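PDB 1W5T: ORC1-type DNA replication protein 2 from Aeropyrum pernix, which binds DNA and ATP and takes part in regulating DNA replication, pairing an AAA+ ATPase domain with a winged-helix domain. Local coordinates for residues Ala214-Glu225 against Leu242-Lys253. Residues are numbered along the deposited sequence; the frame is centred on the assembly and turned at random.
With ANP (phosphoaminophosphonic acid-adenylate ester), chain D.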
ATOM      1  N   ALA A 214       2.359   3.683   8.761  1.00 16.26           N
ATOM      2  CA  ALA A 214       1.705   4.934   8.572  1.00 16.89           C
ATOM      3  C   ALA A 214       2.560   6.059   9.172  1.00 16.72           C
ATOM      4  O   ALA A 214       3.319   5.842  10.102  1.00 15.60           O
ATOM      5  CB  ALA A 214       0.294   4.883   9.222  1.00 17.19           C
ATOM      6  N   TYR A 215       2.396   7.260   8.616  1.00 16.70           N
ATOM      7  CA  TYR A 215       3.207   8.416   8.962  1.00 16.33           C
ATOM      8  C   TYR A 215       2.820   9.143  10.253  1.00 17.05           C
ATOM      9  O   TYR A 215       1.632   9.449  10.528  1.00 16.49           O
ATOM     10  CB  TYR A 215       3.182   9.412   7.786  1.00 16.38           C
ATOM     11  CG  TYR A 215       3.901   8.943   6.538  1.00 13.92           C
ATOM     12  CD1 TYR A 215       3.194   8.725   5.341  1.00  9.02           C
ATOM     13  CD2 TYR A 215       5.305   8.736   6.547  1.00 12.78           C
ATOM     14  CE1 TYR A 215       3.858   8.309   4.186  1.00  9.44           C
ATOM     15  CE2 TYR A 215       5.981   8.303   5.382  1.00 13.01           C
ATOM     16  CZ  TYR A 215       5.252   8.088   4.225  1.00 11.69           C
ATOM     17  OH  TYR A 215       5.919   7.686   3.115  1.00 14.26           O
ATOM     18  N   LYS A 216       3.832   9.448  11.046  1.00 17.77           N
ATOM     19  CA  LYS A 216       3.664  10.348  12.213  1.00 19.21           C
ATOM     20  C   LYS A 216       3.545  11.804  11.754  1.00 19.02           C
ATOM     21  O   LYS A 216       3.865  12.134  10.596  1.00 18.87           O
ATOM     22  CB  LYS A 216       4.810  10.190  13.190  1.00 19.08           C
ATOM     23  CG  LYS A 216       4.937   8.726  13.673  1.00 23.16           C
ATOM     24  CD  LYS A 216       6.120   8.521  14.633  1.00 28.64           C
ATOM     25  CE  LYS A 216       6.373   6.989  14.908  1.00 32.16           C
ATOM     26  NZ  LYS A 216       5.810   6.555  16.245  1.00 35.22           N
ATOM     27  N   SER A 217       3.101  12.673  12.652  1.00 18.59           N
ATOM     28  CA  SER A 217       2.826  14.056  12.268  1.00 19.77           C
ATOM     29  C   SER A 217       4.052  14.812  11.769  1.00 19.66           C
ATOM     30  O   SER A 217       3.948  15.578  10.796  1.00 19.92           O
ATOM     31  CB  SER A 217       2.096  14.824  13.393  1.00 19.84           C
ATOM     32  OG  SER A 217       3.001  15.193  14.410  1.00 23.25           O
ATOM     33  N   ARG A 218       5.190  14.578  12.425  1.00 19.24           N
ATOM     34  CA  ARG A 218       6.485  15.140  12.057  1.00 19.71           C
ATOM     35  C   ARG A 218       6.866  14.788  10.598  1.00 18.40           C
ATOM     36  O   ARG A 218       7.321  15.644   9.834  1.00 17.41           O
ATOM     37  CB  ARG A 218       7.566  14.578  12.996  1.00 20.67           C
ATOM     38  CG  ARG A 218       7.904  15.435  14.193  1.00 26.50           C
ATOM     39  CD  ARG A 218       9.441  15.408  14.586  1.00 36.95           C
ATOM     40  NE  ARG A 218      10.263  14.622  13.636  1.00 41.80           N
ATOM     41  CZ  ARG A 218      11.533  14.869  13.303  1.00 44.33           C
ATOM     42  NH1 ARG A 218      12.194  15.900  13.814  1.00 44.89           N
ATOM     43  NH2 ARG A 218      12.145  14.078  12.433  1.00 45.10           N
ATOM     44  N   GLU A 219       6.650  13.522  10.223  1.00 17.26           N
ATOM     45  CA  GLU A 219       6.880  13.067   8.843  1.00 15.76           C
ATOM     46  C   GLU A 219       5.944  13.687   7.853  1.00 14.90           C
ATOM     47  O   GLU A 219       6.396  14.125   6.804  1.00 15.16           O
ATOM     48  CB  GLU A 219       6.867  11.558   8.750  1.00 15.51           C
ATOM     49  CG  GLU A 219       7.917  10.949   9.655  1.00 16.30           C
ATOM     50  CD  GLU A 219       7.598   9.536  10.004  1.00 18.01           C
ATOM     51  OE1 GLU A 219       8.529   8.745  10.152  1.00 22.38           O
ATOM     52  OE2 GLU A 219       6.418   9.195  10.086  1.00 20.56           O
ATOM     53  N   LEU A 220       4.653  13.757   8.194  1.00 13.63           N
ATOM     54  CA  LEU A 220       3.687  14.428   7.346  1.00 12.97           C
ATOM     55  C   LEU A 220       4.051  15.886   7.177  1.00 12.49           C
ATOM     56  O   LEU A 220       3.869  16.433   6.116  1.00 12.76           O
ATOM     57  CB  LEU A 220       2.235  14.303   7.875  1.00 12.93           C
ATOM     58  CG  LEU A 220       1.582  12.904   7.775  1.00 12.16           C
ATOM     59  CD1 LEU A 220       0.242  12.913   8.487  1.00  9.24           C
ATOM     60  CD2 LEU A 220       1.478  12.408   6.283  1.00  8.24           C
ATOM     61  N   TYR A 221       4.594  16.497   8.222  1.00 12.86           N
ATOM     62  CA  TYR A 221       4.981  17.874   8.150  1.00 12.86           C
ATOM     63  C   TYR A 221       6.098  18.034   7.115  1.00 13.49           C
ATOM     64  O   TYR A 221       6.027  18.881   6.219  1.00 13.71           O
ATOM     65  CB  TYR A 221       5.403  18.450   9.512  1.00 13.63           C
ATOM     66  CG  TYR A 221       5.923  19.856   9.303  1.00 15.36           C
ATOM     67  CD1 TYR A 221       7.249  20.081   8.967  1.00 14.35           C
ATOM     68  CD2 TYR A 221       5.036  20.958   9.299  1.00 19.51           C
ATOM     69  CE1 TYR A 221       7.705  21.332   8.689  1.00 17.74           C
ATOM     70  CE2 TYR A 221       5.496  22.239   9.050  1.00 20.00           C
ATOM     71  CZ  TYR A 221       6.832  22.405   8.751  1.00 20.79           C
ATOM     72  OH  TYR A 221       7.321  23.636   8.483  1.00 26.61           O
ATOM     73  N   THR A 222       7.140  17.221   7.260  1.00 13.15           N
ATOM     74  CA  THR A 222       8.198  17.161   6.277  1.00 12.65           C
ATOM     75  C   THR A 222       7.661  16.926   4.876  1.00 11.97           C
ATOM     76  O   THR A 222       8.114  17.562   3.918  1.00 11.84           O
ATOM     77  CB  THR A 222       9.230  16.076   6.668  1.00 12.57           C
ATOM     78  OG1 THR A 222       9.779  16.407   7.943  1.00 13.59           O
ATOM     79  CG2 THR A 222      10.431  16.135   5.784  1.00 10.26           C
ATOM     80  N   ILE A 223       6.698  16.028   4.742  1.00 12.23           N
ATOM     81  CA  ILE A 223       6.155  15.759   3.395  1.00 12.50           C
ATOM     82  C   ILE A 223       5.378  16.944   2.799  1.00 12.24           C
ATOM     83  O   ILE A 223       5.521  17.250   1.613  1.00 13.23           O
ATOM     84  CB  ILE A 223       5.331  14.433   3.349  1.00 12.86           C
ATOM     85  CG1 ILE A 223       6.262  13.242   3.661  1.00 11.61           C
ATOM     86  CG2 ILE A 223       4.577  14.306   1.977  1.00 10.93           C
ATOM     87  CD1 ILE A 223       5.518  11.874   4.011  1.00 12.01           C
ATOM     88  N   LEU A 224       4.602  17.636   3.623  1.00 12.38           N
ATOM     89  CA  LEU A 224       3.830  18.782   3.161  1.00 13.17           C
ATOM     90  C   LEU A 224       4.759  19.955   2.837  1.00 13.80           C
ATOM     91  O   LEU A 224       4.542  20.734   1.886  1.00 13.56           O
ATOM     92  CB  LEU A 224       2.766  19.181   4.205  1.00 13.45           C
ATOM     93  CG  LEU A 224       1.667  18.134   4.417  1.00 13.34           C
ATOM     94  CD1 LEU A 224       0.781  18.472   5.628  1.00 12.89           C
ATOM     95  CD2 LEU A 224       0.841  17.908   3.151  1.00  8.86           C
ATOM     96  N   GLU A 225       5.826  20.056   3.605  1.00 14.03           N
ATOM     97  CA  GLU A 225       6.733  21.176   3.419  1.00 15.79           C
ATOM     98  C   GLU A 225       7.456  21.128   2.060  1.00 15.26           C
ATOM     99  O   GLU A 225       7.571  22.154   1.402  1.00 14.89           O
ATOM    100  CB  GLU A 225       7.698  21.315   4.591  1.00 15.43           C
ATOM    101  CG  GLU A 225       8.778  22.337   4.350  1.00 19.84           C
ATOM    102  CD  GLU A 225       9.830  22.327   5.452  1.00 24.15           C
ATOM    103  OE1 GLU A 225       9.913  23.290   6.224  1.00 26.08           O
ATOM    104  OE2 GLU A 225      10.587  21.350   5.547  1.00 27.07           O
ATOM    105  N   LEU A 242       0.642  24.175   7.514  1.00 18.50           N
ATOM    106  CA  LEU A 242       0.920  22.758   7.279  1.00 18.07           C
ATOM    107  C   LEU A 242       0.800  21.927   8.572  1.00 18.07           C
ATOM    108  O   LEU A 242       0.441  20.739   8.530  1.00 17.87           O
ATOM    109  CB  LEU A 242       2.324  22.578   6.693  1.00 17.38           C
ATOM    110  CG  LEU A 242       2.779  23.447   5.522  1.00 18.07           C
ATOM    111  CD1 LEU A 242       4.245  23.124   5.161  1.00 16.77           C
ATOM    112  CD2 LEU A 242       1.847  23.309   4.321  1.00 15.16           C
ATOM    113  N   GLU A 243       1.114  22.549   9.710  1.00 17.81           N
ATOM    114  CA  GLU A 243       1.035  21.866  10.996  1.00 18.84           C
ATOM    115  C   GLU A 243      -0.375  21.455  11.301  1.00 17.98           C
ATOM    116  O   GLU A 243      -0.596  20.405  11.900  1.00 18.49           O
ATOM    117  CB  GLU A 243       1.456  22.781  12.117  1.00 19.19           C
ATOM    118  CG  GLU A 243       2.928  22.809  12.358  1.00 24.58           C
ATOM    119  CD  GLU A 243       3.314  23.962  13.264  1.00 32.46           C
ATOM    120  OE1 GLU A 243       2.680  24.085  14.364  1.00 32.28           O
ATOM    121  OE2 GLU A 243       4.254  24.717  12.864  1.00 35.16           O
ATOM    122  N   LEU A 244      -1.307  22.314  10.896  1.00 17.11           N
ATOM    123  CA  LEU A 244      -2.721  22.101  11.065  1.00 17.14           C
ATOM    124  C   LEU A 244      -3.190  20.807  10.406  1.00 17.44           C
ATOM    125  O   LEU A 244      -4.183  20.230  10.831  1.00 18.09           O
ATOM    126  CB  LEU A 244      -3.487  23.304  10.507  1.00 16.47           C
ATOM    127  CG  LEU A 244      -3.329  24.567  11.378  1.00 17.57           C
ATOM    128  CD1 LEU A 244      -3.837  25.798  10.670  1.00 15.89           C
ATOM    129  CD2 LEU A 244      -3.967  24.437  12.823  1.00 16.73           C
ATOM    130  N   ILE A 245      -2.495  20.370   9.360  1.00 16.97           N
ATOM    131  CA  ILE A 245      -2.892  19.196   8.628  1.00 17.03           C
ATOM    132  C   ILE A 245      -2.238  18.018   9.314  1.00 17.98           C
ATOM    133  O   ILE A 245      -2.924  17.084   9.776  1.00 17.60           O
ATOM    134  CB  ILE A 245      -2.499  19.290   7.154  1.00 16.91           C
ATOM    135  CG1 ILE A 245      -3.240  20.460   6.475  1.00 16.49           C
ATOM    136  CG2 ILE A 245      -2.898  17.990   6.436  1.00 16.07           C
ATOM    137  CD1 ILE A 245      -2.698  20.941   5.081  1.00 13.73           C
ATOM    138  N   SER A 246      -0.910  18.109   9.440  1.00 18.75           N
ATOM    139  CA  SER A 246      -0.099  17.045  10.035  1.00 19.26           C
ATOM    140  C   SER A 246      -0.475  16.720  11.489  1.00 19.38           C
ATOM    141  O   SER A 246      -0.468  15.554  11.855  1.00 19.16           O
ATOM    142  CB  SER A 246       1.413  17.303   9.863  1.00 18.74           C
ATOM    143  OG  SER A 246       1.805  18.587  10.290  1.00 19.72           O
ATOM    144  N   ASP A 247      -0.861  17.724  12.278  1.00 20.04           N
ATOM    145  CA  ASP A 247      -1.313  17.499  13.662  1.00 21.40           C
ATOM    146  C   ASP A 247      -2.567  16.660  13.753  1.00 21.12           C
ATOM    147  O   ASP A 247      -2.750  15.934  14.708  1.00 21.88           O
ATOM    148  CB  ASP A 247      -1.573  18.815  14.406  1.00 22.36           C
ATOM    149  CG  ASP A 247      -0.358  19.309  15.147  1.00 24.99           C
ATOM    150  OD1 ASP A 247       0.781  18.969  14.752  1.00 26.82           O
ATOM    151  OD2 ASP A 247      -0.444  20.051  16.141  1.00 31.29           O
ATOM    152  N   VAL A 248      -3.442  16.774  12.762  1.00 20.77           N
ATOM    153  CA  VAL A 248      -4.660  15.970  12.730  1.00 19.71           C
ATOM    154  C   VAL A 248      -4.406  14.607  12.101  1.00 19.66           C
ATOM    155  O   VAL A 248      -4.893  13.612  12.640  1.00 19.57           O
ATOM    156  CB  VAL A 248      -5.820  16.689  11.988  1.00 19.80           C
ATOM    157  CG1 VAL A 248      -7.102  15.864  12.022  1.00 20.18           C
ATOM    158  CG2 VAL A 248      -6.079  18.045  12.574  1.00 20.44           C
ATOM    159  N   TYR A 249      -3.668  14.538  10.975  1.00 19.35           N
ATOM    160  CA  TYR A 249      -3.520  13.248  10.243  1.00 18.94           C
ATOM    161  C   TYR A 249      -2.475  12.275  10.807  1.00 19.37           C
ATOM    162  O   TYR A 249      -2.559  11.051  10.585  1.00 18.25           O
ATOM    163  CB  TYR A 249      -3.327  13.451   8.754  1.00 18.46           C
ATOM    164  CG  TYR A 249      -4.528  14.063   8.050  1.00 18.33           C
ATOM    165  CD1 TYR A 249      -4.376  14.721   6.858  1.00 16.10           C
ATOM    166  CD2 TYR A 249      -5.808  13.986   8.601  1.00 16.59           C
ATOM    167  CE1 TYR A 249      -5.441  15.287   6.223  1.00 16.99           C
ATOM    168  CE2 TYR A 249      -6.893  14.575   7.984  1.00 16.86           C
ATOM    169  CZ  TYR A 249      -6.715  15.218   6.781  1.00 16.84           C
ATOM    170  OH  TYR A 249      -7.809  15.776   6.115  1.00 16.15           O
ATOM    171  N   GLY A 250      -1.503  12.822  11.551  1.00 19.81           N
ATOM    172  CA  GLY A 250      -0.449  12.014  12.146  1.00 21.11           C
ATOM    173  C   GLY A 250      -1.009  10.802  12.897  1.00 22.83           C
ATOM    174  O   GLY A 250      -1.978  10.929  13.655  1.00 23.37           O
ATOM    175  N   GLU A 251      -0.398   9.626  12.696  1.00 23.93           N
ATOM    176  CA  GLU A 251      -0.868   8.398  13.319  1.00 24.21           C
ATOM    177  C   GLU A 251      -0.557   8.394  14.799  1.00 24.05           C
ATOM    178  O   GLU A 251      -1.269   7.770  15.581  1.00 24.65           O
ATOM    179  CB  GLU A 251      -0.320   7.172  12.614  1.00 24.39           C
ATOM    180  CG  GLU A 251       1.048   6.716  13.099  1.00 27.38           C
ATOM    181  CD  GLU A 251       0.967   5.858  14.358  1.00 31.15           C
ATOM    182  OE1 GLU A 251       0.037   4.995  14.449  1.00 32.30           O
ATOM    183  OE2 GLU A 251       1.819   6.065  15.253  1.00 30.61           O
ATOM    184  N   ASP A 252       0.493   9.112  15.189  1.00 24.02           N
ATOM    185  CA  ASP A 252       0.752   9.375  16.615  1.00 23.90           C
ATOM    186  C   ASP A 252      -0.292  10.309  17.270  1.00 24.16           C
ATOM    187  O   ASP A 252      -0.403  10.365  18.473  1.00 24.07           O
ATOM    188  CB  ASP A 252       2.167   9.919  16.841  1.00 23.19           C
ATOM    189  CG  ASP A 252       2.502  11.090  15.943  1.00 23.18           C
ATOM    190  OD1 ASP A 252       3.542  11.749  16.165  1.00 23.76           O
ATOM    191  OD2 ASP A 252       1.822  11.422  14.961  1.00 23.81           O
ATOM    192  N   LYS A 253      -1.054  11.034  16.465  1.00 24.41           N
ATOM    193  CA  LYS A 253      -2.088  11.899  16.997  1.00 24.31           C
ATOM    194  C   LYS A 253      -3.474  11.330  16.818  1.00 23.95           C
ATOM    195  O   LYS A 253      -4.419  12.067  16.924  1.00 25.14           O
ATOM    196  CB  LYS A 253      -2.030  13.239  16.287  1.00 24.07           C
ATOM    197  CG  LYS A 253      -0.643  13.836  16.293  1.00 24.65           C
ATOM    198  CD  LYS A 253      -0.460  14.854  17.378  1.00 24.57           C
ATOM    199  CE  LYS A 253       0.997  15.097  17.661  1.00 25.90           C
ATOM    200  NZ  LYS A 253       1.415  16.476  17.243  1.00 26.70           N
TER
HETATM  201  PG  ANP D 700      -2.501   2.923  -1.318  1.00 13.70           P
HETATM  202  O1G ANP D 700      -3.866   3.566  -1.808  1.00 19.20           O
HETATM  203  O2G ANP D 700      -1.932   2.023  -2.501  1.00 17.59           O
HETATM  204  O3G ANP D 700      -2.652   2.074   0.016  1.00 13.19           O
HETATM  205  PB  ANP D 700       0.287   3.977  -1.120  1.00  9.28           P
HETATM  206  O1B ANP D 700       0.849   3.189  -2.370  1.00 14.31           O
HETATM  207  O2B ANP D 700       0.717   3.229   0.178  1.00 12.13           O
HETATM  208  N3B ANP D 700      -1.403   4.235  -1.161  1.00 11.12           N
HETATM  209  PA  ANP D 700       1.450   6.354  -2.248  1.00  8.06           P
HETATM  210  O1A ANP D 700       2.957   5.979  -2.631  1.00 11.27           O
HETATM  211  O2A ANP D 700       0.545   6.246  -3.545  1.00 10.42           O
HETATM  212  O3A ANP D 700       0.907   5.477  -1.006  1.00 11.35           O
HETATM  213  O5' ANP D 700       1.419   7.818  -1.570  1.00 14.09           O
HETATM  214  C5' ANP D 700       0.305   8.662  -1.236  1.00  9.32           C
HETATM  215  C4' ANP D 700       0.742  10.092  -1.568  1.00 10.21           C
HETATM  216  O4' ANP D 700       1.744  10.540  -0.645  1.00  9.99           O
HETATM  217  C3' ANP D 700       1.419  10.205  -2.932  1.00  9.68           C
HETATM  218  O3' ANP D 700       1.116  11.465  -3.461  1.00  8.65           O
HETATM  219  C2' ANP D 700       2.912  10.152  -2.639  1.00  9.19           C
HETATM  220  O2' ANP D 700       3.771  10.743  -3.614  1.00  9.02           O
HETATM  221  C1' ANP D 700       2.970  10.877  -1.302  1.00  8.21           C
HETATM  222  N9  ANP D 700       4.026  10.320  -0.466  1.00 10.03           N
HETATM  223  C8  ANP D 700       3.940   9.149   0.263  1.00  8.09           C
HETATM  224  N7  ANP D 700       5.085   8.891   0.944  1.00  5.12           N
HETATM  225  C5  ANP D 700       5.929   9.906   0.710  1.00  7.11           C
HETATM  226  C6  ANP D 700       7.313  10.368   1.055  1.00  8.46           C
HETATM  227  N6  ANP D 700       8.133   9.664   1.887  1.00  6.17           N
HETATM  228  N1  ANP D 700       7.790  11.518   0.504  1.00  6.40           N
HETATM  229  C2  ANP D 700       7.078  12.275  -0.316  1.00  7.85           C
HETATM  230  N3  ANP D 700       5.821  11.964  -0.721  1.00 11.50           N
HETATM  231  C4  ANP D 700       5.217  10.782  -0.213  1.00  7.81           C
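Ser217 and Ser246 meet where helices 217-225 and 242-249 pass each other, their axes 8.0 Å apart at 144°. Small side chains suit this place: Ser217 CB sits 3.1 Å from Ser246 O, and Ser246 CB fills the hollow beside Ser217 O and Leu220 CB. Ser246 OG, turned between its own backbone N and carbonyl carbon (chi1 51°), bonds back to Leu242 O and lies at the edge of the Tyr221 ring. Further along, larger apolar bumps take over. Leu224 CD1 drops between Leu242 O and Ile245 CB, the latter at 3.7 Å, while Leu242 CB and CD1 reach the Tyr221 ring and the backbone of Glu225. At the other end Leu220 CD1 lodges against Tyr249 CB and Gly250 N. Gly250 suits its place because a CB there would clash with Ser217 CB. This pair, antiparallel in sense but clearly angled, belongs to the helical lid of the AAA+ ATPase, and helix 259-275 covers Leu242 and Ile245 as well. Beyond Gly250 the chain turns past the start of helix 217-225: Glu251 N bonds to Tyr215 O (3.0 Å, 164° at the hydrogen), and Asp252, short enough to accept the first-turn amide Ser217 N, takes it on the syn side of OD2 (2.9 Å), somewhat out of the carboxylate plane. Tyr215 suits the nucleotide side, its flat ring covered by Ile223 CD1 and its OH donating to ANP N7 at 2.6 Å. A leucine here would lose that bond and is likely to leave the adenine less firmly oriented against Ile223.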